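Local coordinates for aminoacyl-tRNA synthetase (PDB 5F9Z), which probably charges tRNA with proline at the expense of ATP as a class II prolyl-tRNA synthetase, and binds halofuginone together with an ATP analogue, at residues A204-K209 and I284-D289; L295-A300 and G358-F363. All blocks are in the same frame, centred on the assembly; numbering follows the deposited sequence.

Interaction 1 (A204-K209 and I284-D289)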
ATOM      1  N   ALA A 204      -3.363   5.693   6.407  1.00 21.96           N
ATOM      2  CA  ALA A 204      -4.355   6.751   6.193  1.00 22.82           C
ATOM      3  C   ALA A 204      -4.795   6.823   4.733  1.00 23.62           C
ATOM      4  O   ALA A 204      -5.175   7.885   4.234  1.00 23.83           O
ATOM      5  CB  ALA A 204      -3.829   8.109   6.666  1.00 21.66           C
ATOM      6  N   THR A 205      -4.756   5.686   4.039  1.00 22.95           N
ATOM      7  CA  THR A 205      -5.074   5.626   2.620  1.00 22.90           C
ATOM      8  C   THR A 205      -6.410   4.926   2.427  1.00 26.93           C
ATOM      9  O   THR A 205      -6.551   3.759   2.824  1.00 28.19           O
ATOM     10  CB  THR A 205      -3.974   4.895   1.854  1.00 20.98           C
ATOM     11  OG1 THR A 205      -2.713   5.530   2.106  1.00 20.22           O
ATOM     12  CG2 THR A 205      -4.259   4.922   0.360  1.00 21.45           C
ATOM     13  N   PRO A 206      -7.404   5.580   1.828  1.00 27.59           N
ATOM     14  CA  PRO A 206      -8.707   4.930   1.655  1.00 26.04           C
ATOM     15  C   PRO A 206      -8.665   3.884   0.552  1.00 24.38           C
ATOM     16  O   PRO A 206      -8.044   4.081  -0.496  1.00 23.51           O
ATOM     17  CB  PRO A 206      -9.634   6.093   1.286  1.00 27.73           C
ATOM     18  CG  PRO A 206      -8.734   7.074   0.612  1.00 28.72           C
ATOM     19  CD  PRO A 206      -7.394   6.954   1.298  1.00 29.31           C
ATOM     20  N   VAL A 207      -9.330   2.756   0.805  1.00 24.60           N
ATOM     21  CA  VAL A 207      -9.448   1.673  -0.161  1.00 27.49           C
ATOM     22  C   VAL A 207     -10.887   1.176  -0.157  1.00 29.47           C
ATOM     23  O   VAL A 207     -11.642   1.392   0.793  1.00 30.75           O
ATOM     24  CB  VAL A 207      -8.477   0.505   0.128  1.00 26.82           C
ATOM     25  CG1 VAL A 207      -7.031   0.954  -0.042  1.00 25.23           C
ATOM     26  CG2 VAL A 207      -8.710  -0.048   1.525  1.00 26.78           C
ATOM     27  N   VAL A 208     -11.262   0.504  -1.241  1.00 29.93           N
ATOM     28  CA  VAL A 208     -12.607  -0.031  -1.418  1.00 30.96           C
ATOM     29  C   VAL A 208     -12.523  -1.550  -1.380  1.00 31.16           C
ATOM     30  O   VAL A 208     -11.896  -2.167  -2.250  1.00 30.68           O
ATOM     31  CB  VAL A 208     -13.244   0.454  -2.729  1.00 31.20           C
ATOM     32  CG1 VAL A 208     -14.614  -0.179  -2.919  1.00 31.28           C
ATOM     33  CG2 VAL A 208     -13.349   1.971  -2.737  1.00 31.43           C
ATOM     34  N   LYS A 209     -13.149  -2.151  -0.371  1.00 31.74           N
ATOM     35  CA  LYS A 209     -13.210  -3.601  -0.276  1.00 30.80           C
ATOM     36  C   LYS A 209     -14.253  -4.144  -1.242  1.00 32.10           C
ATOM     37  O   LYS A 209     -15.352  -3.595  -1.369  1.00 33.54           O
ATOM     38  CB  LYS A 209     -13.539  -4.034   1.153  1.00 30.86           C
ATOM     39  CG  LYS A 209     -12.428  -3.753   2.149  1.00 29.68           C
ATOM     40  CD  LYS A 209     -12.738  -4.308   3.530  1.00 32.19           C
ATOM     41  CE  LYS A 209     -13.814  -3.496   4.227  1.00 36.13           C
ATOM     42  NZ  LYS A 209     -13.866  -3.799   5.684  1.00 37.36           N
ATOM     43  N   ILE A 284       2.303   7.495  -0.561  1.00 24.85           N
ATOM     44  CA  ILE A 284       3.033   8.702  -0.949  1.00 24.72           C
ATOM     45  C   ILE A 284       2.191   9.551  -1.892  1.00 25.64           C
ATOM     46  O   ILE A 284       2.041  10.764  -1.700  1.00 26.93           O
ATOM     47  CB  ILE A 284       4.384   8.331  -1.587  1.00 24.39           C
ATOM     48  CG1 ILE A 284       5.299   7.659  -0.564  1.00 26.20           C
ATOM     49  CG2 ILE A 284       5.053   9.564  -2.175  1.00 24.24           C
ATOM     50  CD1 ILE A 284       6.445   6.898  -1.194  1.00 26.12           C
ATOM     51  N   MET A 285       1.629   8.924  -2.929  1.00 25.07           N
ATOM     52  CA  MET A 285       0.840   9.664  -3.908  1.00 27.39           C
ATOM     53  C   MET A 285      -0.418  10.254  -3.290  1.00 27.12           C
ATOM     54  O   MET A 285      -0.901  11.300  -3.742  1.00 28.29           O
ATOM     55  CB  MET A 285       0.474   8.752  -5.079  1.00 28.30           C
ATOM     56  CG  MET A 285       1.668   8.190  -5.831  1.00 29.58           C
ATOM     57  SD  MET A 285       1.178   7.027  -7.117  1.00 31.20           S
ATOM     58  CE  MET A 285       2.748   6.738  -7.926  1.00 32.80           C
ATOM     59  N   THR A 286      -0.961   9.607  -2.259  1.00 25.74           N
ATOM     60  CA  THR A 286      -2.210  10.068  -1.663  1.00 24.14           C
ATOM     61  C   THR A 286      -2.011  11.365  -0.885  1.00 25.09           C
ATOM     62  O   THR A 286      -2.789  12.314  -1.034  1.00 27.24           O
ATOM     63  CB  THR A 286      -2.786   8.982  -0.753  1.00 22.69           C
ATOM     64  OG1 THR A 286      -3.052   7.800  -1.519  1.00 21.86           O
ATOM     65  CG2 THR A 286      -4.072   9.458  -0.108  1.00 23.37           C
ATOM     66  N   HIS A 287      -0.969  11.429  -0.057  1.00 24.57           N
ATOM     67  CA  HIS A 287      -0.818  12.519   0.899  1.00 25.81           C
ATOM     68  C   HIS A 287       0.186  13.583   0.477  1.00 28.23           C
ATOM     69  O   HIS A 287       0.071  14.729   0.924  1.00 30.14           O
ATOM     70  CB  HIS A 287      -0.402  11.966   2.266  1.00 24.56           C
ATOM     71  CG  HIS A 287      -1.326  10.917   2.800  1.00 23.97           C
ATOM     72  ND1 HIS A 287      -2.659  11.158   3.051  1.00 23.53           N
ATOM     73  CD2 HIS A 287      -1.108   9.624   3.136  1.00 22.51           C
ATOM     74  CE1 HIS A 287      -3.223  10.058   3.515  1.00 23.22           C
ATOM     75  NE2 HIS A 287      -2.303   9.112   3.578  1.00 22.66           N
ATOM     76  N   GLY A 288       1.164  13.241  -0.361  1.00 24.51           N
ATOM     77  CA  GLY A 288       2.206  14.195  -0.696  1.00 27.30           C
ATOM     78  C   GLY A 288       1.659  15.428  -1.389  1.00 29.88           C
ATOM     79  O   GLY A 288       0.654  15.377  -2.100  1.00 33.38           O
ATOM     80  N   ASP A 289       2.334  16.552  -1.171  1.00 27.69           N
ATOM     81  CA  ASP A 289       1.934  17.820  -1.770  1.00 29.49           C
ATOM     82  C   ASP A 289       3.125  18.400  -2.531  1.00 32.33           C
ATOM     83  O   ASP A 289       4.105  17.711  -2.843  1.00 32.99           O
ATOM     84  CB  ASP A 289       1.385  18.778  -0.701  1.00 30.75           C
ATOM     85  CG  ASP A 289       2.347  18.991   0.461  1.00 31.76           C
ATOM     86  OD1 ASP A 289       3.577  19.008   0.244  1.00 32.36           O
ATOM     87  OD2 ASP A 289       1.863  19.153   1.602  1.00 30.52           O
TER
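His287, in the last turn of helix 278-287, turns its imidazole edge to the bend at Ala204 and Thr205 that follows helix 181-202. From CB the side chain swings so that CG lies beside the backbone N and anti to the carbonyl carbon (chi1 -55°), which sends the ring out from the helix to the bend. One face of the ring lies against Thr286 of the same helix, whose CG2 sits 3.7 Å above the plane, offset toward the rim. Further out, CE1 approaches Ala204 O to 3.0 Å, with the oxygen near the ring plane at the edge. The Ala204 methyl comes obliquely over the rim on the side of the ring opposite Thr286 CG2, its CB 3.6 Å from NE2 of His287. NE2 itself is hydrogen-bonded to Leu203 O. On the Thr286 side of the ring the two threonines meet: Thr205 CG2, anti to its backbone N, packs 3.6 Å from Thr286 OG1, a hydroxyl that bonds back to Val282 O within its helix. Ala412 of helix 393-417 adds cover against both Pro206 and Thr286. The site is buried in the class II catalytic core, with the Thr205 side chain about 12 Å from the bound ATP analogue. Leu203 O is gripped twice, by Thr205 OG1 and by His287 NE2. Because a carbonyl can only accept, NE2 probably carries the proton of that bond, and the second carbonyl at the ring edge, Ala204 O, would probably favour a positively polarised ring edge.

Interaction 2 (L295-A300 and G358-F363)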
ATOM      1  N   LEU A 295       3.638  12.315   5.526  1.00 26.85           N
ATOM      2  CA  LEU A 295       3.545  10.952   6.010  1.00 26.88           C
ATOM      3  C   LEU A 295       2.581  10.856   7.184  1.00 26.94           C
ATOM      4  O   LEU A 295       2.545  11.756   8.030  1.00 28.11           O
ATOM      5  CB  LEU A 295       4.921  10.433   6.441  1.00 26.37           C
ATOM      6  CG  LEU A 295       5.993  10.458   5.350  1.00 28.26           C
ATOM      7  CD1 LEU A 295       7.350  10.077   5.914  1.00 29.58           C
ATOM      8  CD2 LEU A 295       5.608   9.536   4.203  1.00 28.53           C
ATOM      9  N   PRO A 296       1.780   9.797   7.249  1.00 25.93           N
ATOM     10  CA  PRO A 296       0.970   9.556   8.441  1.00 25.29           C
ATOM     11  C   PRO A 296       1.860   9.373   9.655  1.00 25.70           C
ATOM     12  O   PRO A 296       2.922   8.740   9.563  1.00 26.91           O
ATOM     13  CB  PRO A 296       0.214   8.261   8.101  1.00 25.77           C
ATOM     14  CG  PRO A 296       0.219   8.198   6.612  1.00 25.33           C
ATOM     15  CD  PRO A 296       1.519   8.809   6.190  1.00 25.65           C
ATOM     16  N   PRO A 297       1.473   9.929  10.806  1.00 25.15           N
ATOM     17  CA  PRO A 297       2.309   9.784  12.010  1.00 23.95           C
ATOM     18  C   PRO A 297       2.594   8.342  12.398  1.00 23.28           C
ATOM     19  O   PRO A 297       3.606   8.088  13.064  1.00 24.39           O
ATOM     20  CB  PRO A 297       1.488  10.500  13.091  1.00 24.26           C
ATOM     21  CG  PRO A 297       0.681  11.499  12.338  1.00 26.27           C
ATOM     22  CD  PRO A 297       0.347  10.855  11.021  1.00 26.37           C
ATOM     23  N   LYS A 298       1.747   7.391  11.999  1.00 22.27           N
ATOM     24  CA  LYS A 298       1.965   5.995  12.358  1.00 23.24           C
ATOM     25  C   LYS A 298       3.093   5.346  11.568  1.00 22.17           C
ATOM     26  O   LYS A 298       3.583   4.287  11.978  1.00 24.69           O
ATOM     27  CB  LYS A 298       0.675   5.192  12.174  1.00 24.92           C
ATOM     28  CG  LYS A 298      -0.396   5.510  13.201  1.00 29.08           C
ATOM     29  CD  LYS A 298      -1.549   4.526  13.113  1.00 32.57           C
ATOM     30  CE  LYS A 298      -2.543   4.732  14.244  1.00 35.71           C
ATOM     31  NZ  LYS A 298      -3.665   3.754  14.175  1.00 38.76           N
ATOM     32  N   VAL A 299       3.523   5.944  10.454  1.00 19.52           N
ATOM     33  CA  VAL A 299       4.600   5.393   9.641  1.00 19.90           C
ATOM     34  C   VAL A 299       5.722   6.388   9.400  1.00 22.28           C
ATOM     35  O   VAL A 299       6.738   6.023   8.807  1.00 24.61           O
ATOM     36  CB  VAL A 299       4.073   4.860   8.292  1.00 18.38           C
ATOM     37  CG1 VAL A 299       3.092   3.729   8.513  1.00 18.97           C
ATOM     38  CG2 VAL A 299       3.431   5.984   7.492  1.00 16.24           C
ATOM     39  N   ALA A 300       5.576   7.633   9.838  1.00 21.32           N
ATOM     40  CA  ALA A 300       6.626   8.626   9.649  1.00 21.25           C
ATOM     41  C   ALA A 300       7.877   8.223  10.424  1.00 22.23           C
ATOM     42  O   ALA A 300       7.794   7.994  11.640  1.00 20.91           O
ATOM     43  CB  ALA A 300       6.150  10.008  10.097  1.00 16.14           C
ATOM     44  N   GLY A 358       8.758  14.821   5.068  1.00 24.32           N
ATOM     45  CA  GLY A 358       7.450  14.497   5.603  1.00 22.35           C
ATOM     46  C   GLY A 358       7.364  14.356   7.105  1.00 20.85           C
ATOM     47  O   GLY A 358       6.525  13.595   7.598  1.00 19.23           O
ATOM     48  N   VAL A 359       8.206  15.067   7.856  1.00 21.11           N
ATOM     49  CA  VAL A 359       8.109  15.036   9.312  1.00 20.94           C
ATOM     50  C   VAL A 359       6.831  15.743   9.741  1.00 20.32           C
ATOM     51  O   VAL A 359       6.557  16.873   9.317  1.00 18.55           O
ATOM     52  CB  VAL A 359       9.348  15.675   9.953  1.00 22.91           C
ATOM     53  CG1 VAL A 359       9.201  15.710  11.466  1.00 21.66           C
ATOM     54  CG2 VAL A 359      10.602  14.909   9.556  1.00 21.95           C
ATOM     55  N   CYS A 360       6.046  15.076  10.592  1.00 21.87           N
ATOM     56  CA  CYS A 360       4.702  15.550  10.910  1.00 21.66           C
ATOM     57  C   CYS A 360       4.732  16.917  11.585  1.00 22.40           C
ATOM     58  O   CYS A 360       3.991  17.828  11.201  1.00 25.21           O
ATOM     59  CB  CYS A 360       3.990  14.531  11.798  1.00 21.32           C
ATOM     60  SG  CYS A 360       3.993  12.856  11.137  1.00 23.10           S
ATOM     61  N   LEU A 361       5.574  17.075  12.601  1.00 21.34           N
ATOM     62  CA  LEU A 361       5.647  18.311  13.365  1.00 22.89           C
ATOM     63  C   LEU A 361       7.097  18.749  13.491  1.00 26.38           C
ATOM     64  O   LEU A 361       7.997  17.914  13.623  1.00 28.23           O
ATOM     65  CB  LEU A 361       5.039  18.139  14.765  1.00 22.02           C
ATOM     66  CG  LEU A 361       3.643  17.520  14.876  1.00 21.12           C
ATOM     67  CD1 LEU A 361       3.315  17.221  16.331  1.00 17.61           C
ATOM     68  CD2 LEU A 361       2.593  18.435  14.266  1.00 21.04           C
ATOM     69  N   ARG A 362       7.322  20.058  13.450  1.00 27.87           N
ATOM     70  CA  ARG A 362       8.626  20.623  13.754  1.00 29.11           C
ATOM     71  C   ARG A 362       8.496  21.562  14.944  1.00 29.54           C
ATOM     72  O   ARG A 362       7.518  22.307  15.059  1.00 29.28           O
ATOM     73  CB  ARG A 362       9.233  21.361  12.550  1.00 28.12           C
ATOM     74  CG  ARG A 362       8.592  22.689  12.190  1.00 29.77           C
ATOM     75  CD  ARG A 362       9.606  23.577  11.488  1.00 31.02           C
ATOM     76  NE  ARG A 362       9.002  24.745  10.856  1.00 31.39           N
ATOM     77  CZ  ARG A 362       8.628  24.790   9.581  1.00 33.31           C
ATOM     78  NH1 ARG A 362       8.795  23.729   8.803  1.00 35.02           N
ATOM     79  NH2 ARG A 362       8.087  25.894   9.084  1.00 33.43           N
ATOM     80  N   PHE A 363       9.474  21.498  15.842  1.00 30.12           N
ATOM     81  CA  PHE A 363       9.521  22.350  17.022  1.00 29.12           C
ATOM     82  C   PHE A 363      10.592  23.409  16.808  1.00 29.82           C
ATOM     83  O   PHE A 363      11.768  23.077  16.624  1.00 30.18           O
ATOM     84  CB  PHE A 363       9.818  21.541  18.286  1.00 28.76           C
ATOM     85  CG  PHE A 363       8.688  20.650  18.730  1.00 27.94           C
ATOM     86  CD1 PHE A 363       7.486  20.619  18.040  1.00 27.20           C
ATOM     87  CD2 PHE A 363       8.828  19.851  19.853  1.00 26.67           C
ATOM     88  CE1 PHE A 363       6.454  19.799  18.455  1.00 25.80           C
ATOM     89  CE2 PHE A 363       7.799  19.034  20.275  1.00 25.25           C
ATOM     90  CZ  PHE A 363       6.611  19.007  19.574  1.00 24.95           C
TER
HETATM   91  O   HOH W   1       3.991  14.185   7.775  1.00 24.45           O
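The thiol of Cys360 is thrust into the curl of the loop 295-300 and is met there by three groups of the loop. Its SG stands beside the backbone N and anti to the carbonyl carbon (chi1 -53°), which aims the sulfur away from the strand that begins at Leu361. It rests over a face of the Pro297 pyrrolidine, 3.6 Å from CA and 3.8 Å from CG of that ring. The methyl of Ala300 points at it, with CB 3.7 Å from SG of Cys360. Leu295 O is the third group, 3.6 Å from the same sulfur. A tight turn holds these groups together: Pro296 O accepts from both Val299 N and Ala300 N, bringing Pro297 and Ala300 to the same thiol.

Beside this pocket for the thiol, Leu295 lays the start of its side chain against the backbone of Gly358, with CB 3.7 Å from Gly358 O. Gly358 has positive phi and ends helix 347-356 in a Schellman motif, and having no side chain it lets Leu295 come close. A water bridges the two backbones, donating to Leu295 O at 2.8 Å and to Gly358 O at 2.6 Å, and so gives each carbonyl a donor.

Strand 361-365 lies between strands 304-308 and 374-379 in the mixed five-stranded sheet of the anticodon-binding domain, and the Cys360 backbone already pairs with Arg380. Helix 393-417 covers the loop, with Phe404 and Gln405 against Pro297, while Ala300 O and Pro297 O bond to Arg336 and Gln303, fastening the loop just ahead of strand 304-308.

Interactions 1 and 2 follow each other along the chain: the first is complete at 284-289 before the second opens at 295-300, their centres 15 Å apart. They nevertheless touch, through Pro296, whose CG lies 4.0 Å from both His287 CD2 and Ala204 CB. The end of helix 278-287 packs against the 204-209 bend, and the connection that follows packs against the turn at 358-360 that leads into the inner strand 361-365. Helix 393-417 contributes side chains to both contacts. Together they join the class II catalytic core to the anticodon-binding domain, and so lie at the junction between the two parts of the synthetase.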